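Local coordinates for endoglucanase A (Clostridium cellulolyticum, PDB 1EDG), which hydrolyses internal beta-1,4-glucosidic bonds of cellulose through a catalytic domain of glycoside hydrolase family 5, at residues L10-K15 with A330-I335; S283-F288 with S324-Q329. All coordinates share one frame; numbering follows the deposited sequence.

Contact 1. Residues L10-K15 with A330-I335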
ATOM      1  N   LEU A  10     -17.237 -18.477   6.428  1.00 15.98           N
ATOM      2  CA  LEU A  10     -16.262 -19.104   5.542  1.00 15.71           C
ATOM      3  C   LEU A  10     -15.289 -20.016   6.274  1.00 15.06           C
ATOM      4  O   LEU A  10     -14.884 -19.729   7.401  1.00 14.72           O
ATOM      5  CB  LEU A  10     -15.464 -18.022   4.803  1.00 15.52           C
ATOM      6  CG  LEU A  10     -16.260 -16.966   4.027  1.00 17.52           C
ATOM      7  CD1 LEU A  10     -15.327 -15.859   3.543  1.00 17.86           C
ATOM      8  CD2 LEU A  10     -16.990 -17.599   2.856  1.00 16.37           C
ATOM      9  N   GLN A  11     -14.938 -21.122   5.625  1.00 15.65           N
ATOM     10  CA  GLN A  11     -13.983 -22.086   6.162  1.00 19.93           C
ATOM     11  C   GLN A  11     -13.005 -22.432   5.037  1.00 18.00           C
ATOM     12  O   GLN A  11     -13.078 -23.507   4.442  1.00 19.32           O
ATOM     13  CB  GLN A  11     -14.697 -23.348   6.657  1.00 23.57           C
ATOM     14  CG  GLN A  11     -15.557 -23.137   7.891  1.00 33.53           C
ATOM     15  CD  GLN A  11     -14.767 -22.588   9.071  1.00 39.47           C
ATOM     16  OE1 GLN A  11     -13.682 -23.087   9.405  1.00 42.57           O
ATOM     17  NE2 GLN A  11     -15.308 -21.557   9.714  1.00 42.74           N
ATOM     18  N   ILE A  12     -12.114 -21.496   4.726  1.00 17.17           N
ATOM     19  CA  ILE A  12     -11.127 -21.681   3.662  1.00 16.62           C
ATOM     20  C   ILE A  12      -9.902 -22.425   4.195  1.00 16.65           C
ATOM     21  O   ILE A  12      -9.306 -22.017   5.194  1.00 16.82           O
ATOM     22  CB  ILE A  12     -10.666 -20.318   3.086  1.00 16.76           C
ATOM     23  CG1 ILE A  12     -11.879 -19.445   2.731  1.00 17.31           C
ATOM     24  CG2 ILE A  12      -9.781 -20.528   1.863  1.00 15.93           C
ATOM     25  CD1 ILE A  12     -12.866 -20.092   1.773  1.00 16.14           C
ATOM     26  N   PRO A  13      -9.527 -23.541   3.546  1.00 18.08           N
ATOM     27  CA  PRO A  13      -8.368 -24.344   3.956  1.00 18.28           C
ATOM     28  C   PRO A  13      -7.064 -23.546   3.890  1.00 18.78           C
ATOM     29  O   PRO A  13      -6.787 -22.868   2.897  1.00 20.00           O
ATOM     30  CB  PRO A  13      -8.360 -25.474   2.928  1.00 17.93           C
ATOM     31  CG  PRO A  13      -9.799 -25.603   2.535  1.00 18.68           C
ATOM     32  CD  PRO A  13     -10.211 -24.164   2.398  1.00 17.82           C
ATOM     33  N   GLN A  14      -6.275 -23.627   4.954  1.00 19.68           N
ATOM     34  CA  GLN A  14      -4.988 -22.938   5.031  1.00 22.05           C
ATOM     35  C   GLN A  14      -3.959 -23.682   4.175  1.00 20.68           C
ATOM     36  O   GLN A  14      -3.871 -24.911   4.228  1.00 22.02           O
ATOM     37  CB  GLN A  14      -4.519 -22.885   6.492  1.00 25.93           C
ATOM     38  CG  GLN A  14      -3.068 -22.424   6.711  1.00 33.52           C
ATOM     39  CD  GLN A  14      -2.862 -20.929   6.502  1.00 37.32           C
ATOM     40  OE1 GLN A  14      -3.544 -20.103   7.114  1.00 40.15           O
ATOM     41  NE2 GLN A  14      -1.909 -20.576   5.651  1.00 38.04           N
ATOM     42  N   LYS A  15      -3.209 -22.948   3.359  1.00 18.78           N
ATOM     43  CA  LYS A  15      -2.188 -23.563   2.516  1.00 17.15           C
ATOM     44  C   LYS A  15      -0.871 -23.609   3.274  1.00 16.26           C
ATOM     45  O   LYS A  15      -0.693 -22.895   4.260  1.00 16.29           O
ATOM     46  CB  LYS A  15      -2.031 -22.791   1.206  1.00 17.37           C
ATOM     47  CG  LYS A  15      -3.270 -22.845   0.335  1.00 19.45           C
ATOM     48  CD  LYS A  15      -3.017 -22.271  -1.043  1.00 22.26           C
ATOM     49  CE  LYS A  15      -4.275 -22.316  -1.912  1.00 25.63           C
ATOM     50  NZ  LYS A  15      -4.754 -23.705  -2.205  1.00 26.31           N
ATOM     51  N   ALA A 330      -6.666 -14.398   1.027  1.00  8.47           N
ATOM     52  CA  ALA A 330      -5.296 -13.900   1.155  1.00  8.77           C
ATOM     53  C   ALA A 330      -4.618 -14.542   2.374  1.00  8.62           C
ATOM     54  O   ALA A 330      -3.469 -14.995   2.295  1.00  7.99           O
ATOM     55  CB  ALA A 330      -5.283 -12.365   1.276  1.00  7.86           C
ATOM     56  N   LYS A 331      -5.339 -14.611   3.493  1.00  9.12           N
ATOM     57  CA  LYS A 331      -4.808 -15.191   4.725  1.00  9.96           C
ATOM     58  C   LYS A 331      -4.397 -16.654   4.522  1.00  8.82           C
ATOM     59  O   LYS A 331      -3.351 -17.090   5.020  1.00  8.55           O
ATOM     60  CB  LYS A 331      -5.842 -15.051   5.854  1.00 11.95           C
ATOM     61  CG  LYS A 331      -5.371 -15.473   7.238  1.00 14.14           C
ATOM     62  CD  LYS A 331      -5.685 -16.930   7.488  1.00 19.21           C
ATOM     63  CE  LYS A 331      -5.308 -17.370   8.884  1.00 22.70           C
ATOM     64  NZ  LYS A 331      -5.489 -18.849   9.008  1.00 27.45           N
ATOM     65  N   ALA A 332      -5.206 -17.396   3.773  1.00  7.77           N
ATOM     66  CA  ALA A 332      -4.927 -18.808   3.494  1.00  9.57           C
ATOM     67  C   ALA A 332      -3.608 -18.983   2.740  1.00 11.11           C
ATOM     68  O   ALA A 332      -3.016 -20.060   2.762  1.00 12.16           O
ATOM     69  CB  ALA A 332      -6.078 -19.428   2.693  1.00  8.65           C
ATOM     70  N   ARG A 333      -3.155 -17.926   2.069  1.00  9.28           N
ATOM     71  CA  ARG A 333      -1.907 -17.966   1.310  1.00  9.41           C
ATOM     72  C   ARG A 333      -0.794 -17.140   1.970  1.00  8.11           C
ATOM     73  O   ARG A 333       0.224 -16.833   1.337  1.00  8.16           O
ATOM     74  CB  ARG A 333      -2.155 -17.495  -0.128  1.00  9.06           C
ATOM     75  CG  ARG A 333      -3.103 -18.399  -0.921  1.00  9.13           C
ATOM     76  CD  ARG A 333      -3.679 -17.646  -2.107  1.00  9.88           C
ATOM     77  NE  ARG A 333      -4.560 -18.451  -2.954  1.00 11.18           N
ATOM     78  CZ  ARG A 333      -5.826 -18.749  -2.670  1.00 12.60           C
ATOM     79  NH1 ARG A 333      -6.381 -18.314  -1.544  1.00 14.02           N
ATOM     80  NH2 ARG A 333      -6.545 -19.476  -3.519  1.00 13.90           N
ATOM     81  N   GLY A 334      -0.998 -16.795   3.242  1.00  7.20           N
ATOM     82  CA  GLY A 334      -0.021 -16.041   4.015  1.00  6.85           C
ATOM     83  C   GLY A 334       0.182 -14.588   3.615  1.00  8.31           C
ATOM     84  O   GLY A 334       1.182 -13.980   4.003  1.00 10.08           O
ATOM     85  N   ILE A 335      -0.789 -14.012   2.912  1.00  7.91           N
ATOM     86  CA  ILE A 335      -0.696 -12.632   2.433  1.00  9.23           C
ATOM     87  C   ILE A 335      -1.462 -11.618   3.294  1.00  8.30           C
ATOM     88  O   ILE A 335      -2.629 -11.841   3.632  1.00  9.05           O
ATOM     89  CB  ILE A 335      -1.249 -12.534   0.990  1.00  9.07           C
ATOM     90  CG1 ILE A 335      -0.570 -13.560   0.069  1.00  9.02           C
ATOM     91  CG2 ILE A 335      -1.083 -11.121   0.447  1.00  8.73           C
ATOM     92  CD1 ILE A 335      -1.303 -13.785  -1.249  1.00  9.34           C
TER
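The Schellman motif that ends helix 316-332 leaves the carbonyl of Ala332 facing the N-terminal loop, where the backbone N of Lys15 binds Ala332 O at 3.0 Å. Gly334 is the C-prime residue; its positive phi of 70° is easily adopted without a side chain, and it lets Ile335 N return to Ala330 O. Ala332 suits the crossing point because its methyl is small: the loop passes close enough for Pro13 O to lie 3.5 Å from Ala332 CB, and CG2 of Ile12 rests on the same methyl.

Gln14 uses both ends of its amide. Gln14 OE1 accepts from Lys331 NZ at 3.0 Å, the lysine arriving nearly in line with the C=O bond and at about a right angle to the glutamine chain. Gln14 NE2 donates at 3.0 Å to Lys15 O, in the amide plane, so the two bonds together fix the group's rotation. With CG anti to the backbone N (chi1 169°) and a bend at chi2, the amide folds back to reach both.

Lys15 and Arg333 run side by side; Lys15 CE sits over one guanidinium face, 4.0 Å from Arg333 CZ. The arginine charge is met by Asp290, and its NH1 binds Gln329 O. Both touch Tyr293 of helix 279-297, while Ile12 leans on Ala328 and Gln329, so the N-terminal loop lies along the end of helix 316-332, where residues 333-335 lead into strand 336-339.

Contact 2. Residues S283-F288 with S324-Q329; sequences SEVTWF and SYYVAQ
Helices 279-297 and 316-332 run side by side in nearly the same direction here, their local axes 10.2 Å apart and inclined at -23°. The backbones come nearest at Val285 and Tyr326, with CA atoms 6.6 Å apart. Helix 279-297 is kinked here, the N atoms of Val285 and Phe288 lacking bonds to the preceding turn.

The CB of Val285 is directed toward the other helix. It meets the edge of the Tyr325 ring near the ring plane, while CG1, anti to the backbone N (chi1 171°), enters between two tyrosines, 4.0 Å from both Tyr325 CD2 and Tyr326 CD2. Valine suits this spot: it is short enough to fit between the rings, and its CB and CG1 touch them without any polar group to bury.

The two helices are neighbours in the outer layer of the (beta/alpha)8 barrel, joined in sequence through strand 303-308, against which Phe288 and Tyr326 also pack at Ile305. Toward the strand the interface is mainly aromatic: Phe288 crosses Tyr326 at about a right angle, and Phe288 CZ lies 3.5 Å from Tyr326 OH, which approaches the phenyl edge near its plane. The hydroxyl of Tyr326 is hydrogen-bonded to Ala255 O, a buried polar end thus satisfied.

Thr286 has an apolar and a polar branch: its CG2 touches Tyr325 OH and Gln329 CD, each at 3.8 Å, whereas OG1, set between the backbone N and carbonyl carbon, turns back to its own helix for a weak hydrogen bond with Gln282 O. Gln329 bends at chi2, and its CG lies over one face of the Tyr325 ring, toward the rim; the flexible aliphatic part of glutamine can thus cover an aromatic surface. Tyr325 also meets the ring of Trp274, the planes inclined at about 55°.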
ATOM      1  N   SER A 283     -13.094 -16.650  -8.983  1.00 16.84           N
ATOM      2  CA  SER A 283     -11.836 -16.654  -9.731  1.00 19.21           C
ATOM      3  C   SER A 283     -11.241 -15.263  -9.935  1.00 18.40           C
ATOM      4  O   SER A 283     -10.017 -15.111  -9.991  1.00 18.71           O
ATOM      5  CB  SER A 283     -12.031 -17.321 -11.097  1.00 22.19           C
ATOM      6  OG  SER A 283     -12.328 -18.702 -10.953  1.00 29.53           O
ATOM      7  N   GLU A 284     -12.105 -14.259 -10.074  1.00 17.66           N
ATOM      8  CA  GLU A 284     -11.671 -12.878 -10.275  1.00 18.98           C
ATOM      9  C   GLU A 284     -10.841 -12.384  -9.099  1.00 17.47           C
ATOM     10  O   GLU A 284     -10.079 -11.422  -9.228  1.00 17.74           O
ATOM     11  CB  GLU A 284     -12.880 -11.949 -10.456  1.00 22.09           C
ATOM     12  CG  GLU A 284     -13.712 -12.183 -11.719  1.00 29.30           C
ATOM     13  CD  GLU A 284     -13.001 -11.784 -13.012  1.00 33.61           C
ATOM     14  OE1 GLU A 284     -12.065 -10.949 -12.974  1.00 35.64           O
ATOM     15  OE2 GLU A 284     -13.394 -12.303 -14.079  1.00 36.61           O
ATOM     16  N   VAL A 285     -11.025 -13.022  -7.945  1.00 16.77           N
ATOM     17  CA  VAL A 285     -10.304 -12.669  -6.725  1.00 16.46           C
ATOM     18  C   VAL A 285      -9.088 -13.569  -6.485  1.00 15.45           C
ATOM     19  O   VAL A 285      -8.011 -13.088  -6.147  1.00 17.69           O
ATOM     20  CB  VAL A 285     -11.244 -12.746  -5.481  1.00 16.53           C
ATOM     21  CG1 VAL A 285     -10.448 -12.590  -4.188  1.00 15.91           C
ATOM     22  CG2 VAL A 285     -12.319 -11.671  -5.560  1.00 16.53           C
ATOM     23  N   THR A 286      -9.250 -14.872  -6.686  1.00 15.49           N
ATOM     24  CA  THR A 286      -8.167 -15.819  -6.435  1.00 15.24           C
ATOM     25  C   THR A 286      -7.067 -15.999  -7.491  1.00 15.31           C
ATOM     26  O   THR A 286      -5.951 -16.396  -7.145  1.00 14.98           O
ATOM     27  CB  THR A 286      -8.733 -17.213  -6.068  1.00 15.98           C
ATOM     28  OG1 THR A 286      -9.535 -17.706  -7.148  1.00 15.89           O
ATOM     29  CG2 THR A 286      -9.579 -17.129  -4.796  1.00 16.96           C
ATOM     30  N   TRP A 287      -7.344 -15.686  -8.756  1.00 14.76           N
ATOM     31  CA  TRP A 287      -6.336 -15.885  -9.801  1.00 15.57           C
ATOM     32  C   TRP A 287      -4.980 -15.266  -9.476  1.00 13.61           C
ATOM     33  O   TRP A 287      -3.957 -15.959  -9.492  1.00 14.58           O
ATOM     34  CB  TRP A 287      -6.833 -15.402 -11.175  1.00 18.93           C
ATOM     35  CG  TRP A 287      -6.748 -13.914 -11.388  1.00 23.93           C
ATOM     36  CD1 TRP A 287      -7.699 -12.986 -11.075  1.00 23.91           C
ATOM     37  CD2 TRP A 287      -5.623 -13.180 -11.905  1.00 25.58           C
ATOM     38  NE1 TRP A 287      -7.236 -11.721 -11.351  1.00 26.92           N
ATOM     39  CE2 TRP A 287      -5.965 -11.809 -11.861  1.00 26.86           C
ATOM     40  CE3 TRP A 287      -4.358 -13.547 -12.391  1.00 25.47           C
ATOM     41  CZ2 TRP A 287      -5.086 -10.797 -12.285  1.00 27.42           C
ATOM     42  CZ3 TRP A 287      -3.481 -12.542 -12.811  1.00 26.23           C
ATOM     43  CH2 TRP A 287      -3.852 -11.184 -12.754  1.00 26.83           C
ATOM     44  N   PHE A 288      -4.966 -13.987  -9.114  1.00 13.04           N
ATOM     45  CA  PHE A 288      -3.701 -13.331  -8.815  1.00 11.90           C
ATOM     46  C   PHE A 288      -3.096 -13.806  -7.500  1.00 11.37           C
ATOM     47  O   PHE A 288      -1.870 -13.825  -7.346  1.00 12.38           O
ATOM     48  CB  PHE A 288      -3.827 -11.798  -8.870  1.00 12.64           C
ATOM     49  CG  PHE A 288      -4.511 -11.186  -7.677  1.00 13.78           C
ATOM     50  CD1 PHE A 288      -5.894 -11.053  -7.641  1.00 15.22           C
ATOM     51  CD2 PHE A 288      -3.764 -10.744  -6.587  1.00 14.26           C
ATOM     52  CE1 PHE A 288      -6.525 -10.492  -6.533  1.00 15.71           C
ATOM     53  CE2 PHE A 288      -4.386 -10.184  -5.480  1.00 15.60           C
ATOM     54  CZ  PHE A 288      -5.771 -10.059  -5.454  1.00 15.47           C
ATOM     55  N   SER A 324     -14.787  -9.899   2.907  1.00  9.73           N
ATOM     56  CA  SER A 324     -14.564 -11.057   3.789  1.00 10.34           C
ATOM     57  C   SER A 324     -13.848 -12.184   3.040  1.00  8.74           C
ATOM     58  O   SER A 324     -12.864 -12.747   3.536  1.00  9.35           O
ATOM     59  CB  SER A 324     -15.894 -11.581   4.364  1.00  9.62           C
ATOM     60  OG  SER A 324     -16.454 -10.655   5.282  1.00 11.25           O
ATOM     61  N   TYR A 325     -14.350 -12.490   1.847  1.00  7.31           N
ATOM     62  CA  TYR A 325     -13.786 -13.533   0.992  1.00  9.11           C
ATOM     63  C   TYR A 325     -12.354 -13.169   0.563  1.00  9.44           C
ATOM     64  O   TYR A 325     -11.450 -14.010   0.595  1.00  9.07           O
ATOM     65  CB  TYR A 325     -14.681 -13.709  -0.235  1.00 10.26           C
ATOM     66  CG  TYR A 325     -14.250 -14.800  -1.195  1.00 12.67           C
ATOM     67  CD1 TYR A 325     -14.641 -16.124  -0.998  1.00 11.54           C
ATOM     68  CD2 TYR A 325     -13.492 -14.496  -2.328  1.00 13.08           C
ATOM     69  CE1 TYR A 325     -14.295 -17.117  -1.908  1.00 13.80           C
ATOM     70  CE2 TYR A 325     -13.140 -15.482  -3.246  1.00 13.50           C
ATOM     71  CZ  TYR A 325     -13.545 -16.790  -3.031  1.00 14.32           C
ATOM     72  OH  TYR A 325     -13.206 -17.756  -3.950  1.00 15.30           O
ATOM     73  N   TYR A 326     -12.162 -11.913   0.167  1.00  8.47           N
ATOM     74  CA  TYR A 326     -10.862 -11.404  -0.261  1.00  7.49           C
ATOM     75  C   TYR A 326      -9.814 -11.608   0.845  1.00  6.82           C
ATOM     76  O   TYR A 326      -8.751 -12.192   0.614  1.00  8.25           O
ATOM     77  CB  TYR A 326     -10.993  -9.908  -0.623  1.00  7.49           C
ATOM     78  CG  TYR A 326      -9.791  -9.288  -1.315  1.00  9.66           C
ATOM     79  CD1 TYR A 326      -8.616  -9.015  -0.609  1.00  8.85           C
ATOM     80  CD2 TYR A 326      -9.842  -8.951  -2.672  1.00 10.24           C
ATOM     81  CE1 TYR A 326      -7.518  -8.421  -1.234  1.00  9.42           C
ATOM     82  CE2 TYR A 326      -8.747  -8.352  -3.309  1.00  9.40           C
ATOM     83  CZ  TYR A 326      -7.590  -8.089  -2.581  1.00  9.55           C
ATOM     84  OH  TYR A 326      -6.515  -7.481  -3.185  1.00  9.74           O
ATOM     85  N   VAL A 327     -10.125 -11.150   2.053  1.00  6.55           N
ATOM     86  CA  VAL A 327      -9.195 -11.277   3.174  1.00  7.99           C
ATOM     87  C   VAL A 327      -8.939 -12.740   3.565  1.00  9.36           C
ATOM     88  O   VAL A 327      -7.798 -13.122   3.818  1.00  9.30           O
ATOM     89  CB  VAL A 327      -9.679 -10.465   4.409  1.00  9.46           C
ATOM     90  CG1 VAL A 327      -8.761 -10.712   5.598  1.00  8.59           C
ATOM     91  CG2 VAL A 327      -9.708  -8.965   4.068  1.00  8.12           C
ATOM     92  N   ALA A 328      -9.995 -13.551   3.594  1.00  7.72           N
ATOM     93  CA  ALA A 328      -9.867 -14.968   3.940  1.00  8.20           C
ATOM     94  C   ALA A 328      -8.968 -15.705   2.944  1.00  8.35           C
ATOM     95  O   ALA A 328      -8.104 -16.486   3.342  1.00 10.39           O
ATOM     96  CB  ALA A 328     -11.239 -15.627   4.000  1.00  8.70           C
ATOM     97  N   GLN A 329      -9.167 -15.455   1.652  1.00  7.86           N
ATOM     98  CA  GLN A 329      -8.364 -16.099   0.614  1.00  9.05           C
ATOM     99  C   GLN A 329      -6.898 -15.664   0.695  1.00  8.73           C
ATOM    100  O   GLN A 329      -5.990 -16.465   0.474  1.00  9.75           O
ATOM    101  CB  GLN A 329      -8.941 -15.803  -0.774  1.00  9.32           C
ATOM    102  CG  GLN A 329     -10.305 -16.447  -1.041  1.00 10.16           C
ATOM    103  CD  GLN A 329     -10.254 -17.970  -1.124  1.00 12.64           C
ATOM    104  OE1 GLN A 329      -9.187 -18.570  -1.260  1.00 12.53           O
ATOM    105  NE2 GLN A 329     -11.415 -18.601  -1.043  1.00 12.81           N
TER

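The centres of contacts 1 and 2 are about 9 Å apart, on the same side of the chain's centre, and both draw on helix 316-332: contact 2 uses its middle and later turns, contact 1 its C-terminal end. Along the chain, 10-15 comes first, then 283-288, 324-329 and 330-335, so the pairing of contact 2 falls wholly between the partners of contact 1. The two also touch directly, with Ile12 CD1 3.5 Å from Gln329 NE2 and Leu10 CD1 3.8 Å from Tyr325 CA. Helix 316-332 is thus flanked by helix 279-297 and by the N-terminal loop, which ties the start of the chain to the last part of the barrel.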